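Local coordinates for protein DynF (Micromonospora chersina, PDB 6UBL) that is of unknown function but belongs to the dynemicin (enediyne) biosynthesis pathway and holds a palmitic acid inside a beta barrel, so it may bind a hydrophobic pathway intermediate, at residues G136-M141 against G145-N150. Residues are numbered along the deposited sequence; the frame is centred on the assembly and turned at random. Where two conformers were deposited one is given.
Sequences GAIFDM and GLKLMN
The backbone carbonyl oxygen of L146 is gripped from two directions: M141 N donates to L146 O at 2.9 Å, and a water donates to the same oxygen. That water also donates to D140 OD1 at 2.7 Å, so it bridges the aspartate to the neighbouring strand. D140 CG stands anti to the backbone N (chi1 -166°), which swings the carboxylate across the extended K147 chain, with D140 OD1 3.3 Å from K147 CG. The charged ends, D140 OD2 and K147 NZ, stay 4.5 Å apart, too far for a salt bridge, though the opposite charges should still attract. Acid and lysine suit this more open face, where the lysine is exposed.

Strands 129-141 and 146-149 form an antiparallel beta hairpin in the barrel wall. M141 lies opposite two residues, G145 and L146, which makes a G1 beta bulge, and G145 adopts the positive phi that glycine accepts readily. Further along, F139 and L148 make a hydrogen-bonded pair, with F139 N to L148 O at 2.7 Å and the return bond from L148 N to F139 O. On their face of the sheet F139, M141 and L148 bring apolar bulk to buried positions: M141 CE reaches to 4.3 Å from L148 CD1, while the F139 ring, its edge toward L148 O, also touches the bound palmitic acid.

Past M149, the side chain of N150 replaces a backbone partner. Its OD1 accepts A137 N at 2.8 Å, in the carbonyl plane on a lone pair; with CG lying between its own backbone N and carbonyl carbon (chi1 58°), the amide turns back toward the neighbouring strand. Asparagine also offers ND2, which donates to the carbonyls of V135 and E152 and fixes the amide's rotation.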
ATOM      1  N   GLY A 136       2.557   8.567  -4.224  1.00 22.20           N
ATOM      2  CA  GLY A 136       2.305   9.585  -3.206  1.00 23.43           C
ATOM      3  C   GLY A 136       1.777  10.846  -3.861  1.00 24.09           C
ATOM      4  O   GLY A 136       2.490  11.491  -4.634  1.00 22.55           O
ATOM      5  N   ALA A 137       0.529  11.202  -3.574  1.00 21.80           N
ATOM      6  CA  ALA A 137      -0.152  12.280  -4.273  1.00 23.60           C
ATOM      7  C   ALA A 137      -0.521  13.427  -3.343  1.00 23.41           C
ATOM      8  O   ALA A 137      -0.522  13.297  -2.117  1.00 24.58           O
ATOM      9  CB  ALA A 137      -1.426  11.756  -4.955  1.00 22.81           C
ATOM     10  N   ILE A 138      -0.856  14.560  -3.968  1.00 24.82           N
ATOM     11  CA  ILE A 138      -1.436  15.714  -3.294  1.00 25.02           C
ATOM     12  C   ILE A 138      -2.767  16.007  -3.969  1.00 26.75           C
ATOM     13  O   ILE A 138      -2.821  16.141  -5.198  1.00 26.88           O
ATOM     14  CB  ILE A 138      -0.536  16.955  -3.426  1.00 26.68           C
ATOM     15  CG1 ILE A 138       0.869  16.666  -2.880  1.00 26.21           C
ATOM     16  CG2 ILE A 138      -1.177  18.149  -2.713  1.00 27.02           C
ATOM     17  CD1 ILE A 138       0.891  16.474  -1.399  1.00 28.88           C
ATOM     18  N   PHE A 139      -3.820  16.187  -3.170  1.00 24.92           N
ATOM     19  CA  PHE A 139      -5.155  16.515  -3.677  1.00 25.29           C
ATOM     20  C   PHE A 139      -5.460  17.943  -3.234  1.00 25.62           C
ATOM     21  O   PHE A 139      -5.731  18.181  -2.054  1.00 27.67           O
ATOM     22  CB  PHE A 139      -6.214  15.552  -3.108  1.00 24.48           C
ATOM     23  CG  PHE A 139      -6.009  14.105  -3.476  1.00 26.61           C
ATOM     24  CD1 PHE A 139      -5.080  13.335  -2.790  1.00 26.30           C
ATOM     25  CD2 PHE A 139      -6.762  13.510  -4.476  1.00 28.88           C
ATOM     26  CE1 PHE A 139      -4.889  12.002  -3.112  1.00 27.48           C
ATOM     27  CE2 PHE A 139      -6.571  12.170  -4.802  1.00 27.97           C
ATOM     28  CZ  PHE A 139      -5.635  11.421  -4.118  1.00 27.52           C
ATOM     29  N   ASP A 140      -5.394  18.892  -4.171  1.00 27.95           N
ATOM     30  CA  ASP A 140      -5.656  20.296  -3.871  1.00 27.08           C
ATOM     31  C   ASP A 140      -7.154  20.554  -4.023  1.00 30.81           C
ATOM     32  O   ASP A 140      -7.709  20.391  -5.113  1.00 32.14           O
ATOM     33  CB  ASP A 140      -4.852  21.169  -4.837  1.00 28.92           C
ATOM     34  CG  ASP A 140      -4.781  22.637  -4.416  1.00 37.81           C
ATOM     35  OD1 ASP A 140      -5.315  23.001  -3.349  1.00 41.85           O
ATOM     36  OD2 ASP A 140      -4.169  23.418  -5.175  1.00 43.28           O
ATOM     37  N   MET A 141      -7.799  20.961  -2.931  1.00 31.68           N
ATOM     38  CA  MET A 141      -9.243  21.195  -2.877  1.00 32.65           C
ATOM     39  C   MET A 141      -9.466  22.617  -2.378  1.00 34.88           C
ATOM     40  O   MET A 141      -9.891  22.838  -1.238  1.00 35.29           O
ATOM     41  CB  MET A 141      -9.929  20.158  -1.984  1.00 34.63           C
ATOM     42  CG  MET A 141      -9.699  18.702  -2.396  1.00 38.12           C
ATOM     43  SD  MET A 141     -10.810  17.538  -1.554  1.00 42.11           S
ATOM     44  CE  MET A 141     -10.380  15.970  -2.314  1.00 42.91           C
ATOM     45  N   GLY A 145     -10.604  24.836   1.205  1.00 39.43           N
ATOM     46  CA  GLY A 145      -9.449  25.414   1.860  1.00 40.04           C
ATOM     47  C   GLY A 145      -8.430  24.396   2.315  1.00 39.99           C
ATOM     48  O   GLY A 145      -7.673  24.663   3.252  1.00 42.30           O
ATOM     49  N   LEU A 146      -8.364  23.250   1.645  1.00 40.53           N
ATOM     50  CA  LEU A 146      -7.554  22.129   2.079  1.00 39.50           C
ATOM     51  C   LEU A 146      -6.709  21.589   0.937  1.00 33.45           C
ATOM     52  O   LEU A 146      -7.109  21.638  -0.232  1.00 32.60           O
ATOM     53  CB  LEU A 146      -8.461  20.967   2.495  1.00 45.46           C
ATOM     54  CG  LEU A 146      -9.259  20.932   3.786  1.00 52.81           C
ATOM     55  CD1 LEU A 146     -10.301  19.835   3.702  1.00 49.16           C
ATOM     56  CD2 LEU A 146      -8.293  20.656   4.919  1.00 62.36           C
ATOM     57  N   LYS A 147      -5.545  21.048   1.301  1.00 29.50           N
ATOM     58  CA  LYS A 147      -4.769  20.163   0.447  1.00 26.32           C
ATOM     59  C   LYS A 147      -4.575  18.874   1.231  1.00 25.97           C
ATOM     60  O   LYS A 147      -4.217  18.915   2.414  1.00 25.97           O
ATOM     61  CB  LYS A 147      -3.384  20.743   0.119  1.00 32.95           C
ATOM     62  CG  LYS A 147      -3.382  21.712  -1.049  1.00 42.99           C
ATOM     63  CD  LYS A 147      -1.965  22.083  -1.467  1.00 48.74           C
ATOM     64  CE  LYS A 147      -1.948  23.483  -2.057  1.00 59.86           C
ATOM     65  NZ  LYS A 147      -0.586  23.934  -2.450  1.00 68.96           N
ATOM     66  N   LEU A 148      -4.820  17.737   0.593  1.00 24.99           N
ATOM     67  CA  LEU A 148      -4.697  16.447   1.255  1.00 24.25           C
ATOM     68  C   LEU A 148      -3.569  15.635   0.634  1.00 23.53           C
ATOM     69  O   LEU A 148      -3.193  15.842  -0.522  1.00 25.51           O
ATOM     70  CB  LEU A 148      -6.006  15.653   1.157  1.00 25.43           C
ATOM     71  CG  LEU A 148      -7.281  16.384   1.594  1.00 26.97           C
ATOM     72  CD1 LEU A 148      -8.476  15.465   1.522  1.00 29.93           C
ATOM     73  CD2 LEU A 148      -7.071  16.932   3.003  1.00 27.41           C
ATOM     74  N   MET A 149      -3.027  14.717   1.427  0.50 23.22           N
ATOM     75  CA  MET A 149      -1.976  13.826   0.972  0.50 23.80           C
ATOM     76  C   MET A 149      -2.231  12.436   1.532  0.50 22.46           C
ATOM     77  O   MET A 149      -3.012  12.254   2.466  0.50 22.66           O
ATOM     78  CB  MET A 149      -0.602  14.298   1.454  0.50 25.23           C
ATOM     79  CG  MET A 149      -0.557  14.613   2.937  0.50 24.98           C
ATOM     80  SD  MET A 149       1.123  14.843   3.548  0.50 31.52           S
ATOM     81  CE  MET A 149       1.744  13.173   3.381  0.50 28.58           C
ATOM     82  N   ASN A 150      -1.540  11.456   0.964  1.00 24.07           N
ATOM     83  CA  ASN A 150      -1.573  10.084   1.455  1.00 21.97           C
ATOM     84  C   ASN A 150      -0.190   9.683   1.955  1.00 26.20           C
ATOM     85  O   ASN A 150       0.821   9.946   1.299  1.00 25.28           O
ATOM     86  CB  ASN A 150      -2.067   9.119   0.377  1.00 21.41           C
ATOM     87  CG  ASN A 150      -1.222   9.160  -0.886  1.00 24.37           C
ATOM     88  OD1 ASN A 150      -1.053  10.210  -1.496  1.00 23.59           O
ATOM     89  ND2 ASN A 150      -0.695   7.999  -1.290  1.00 22.69           N
TER
HETATM   90  O   HOH W   1       1.438  11.975  -0.594  1.00 23.53           O
HETATM   91  O   HOH W   2      -6.477  24.274  -1.256  1.00 43.92           O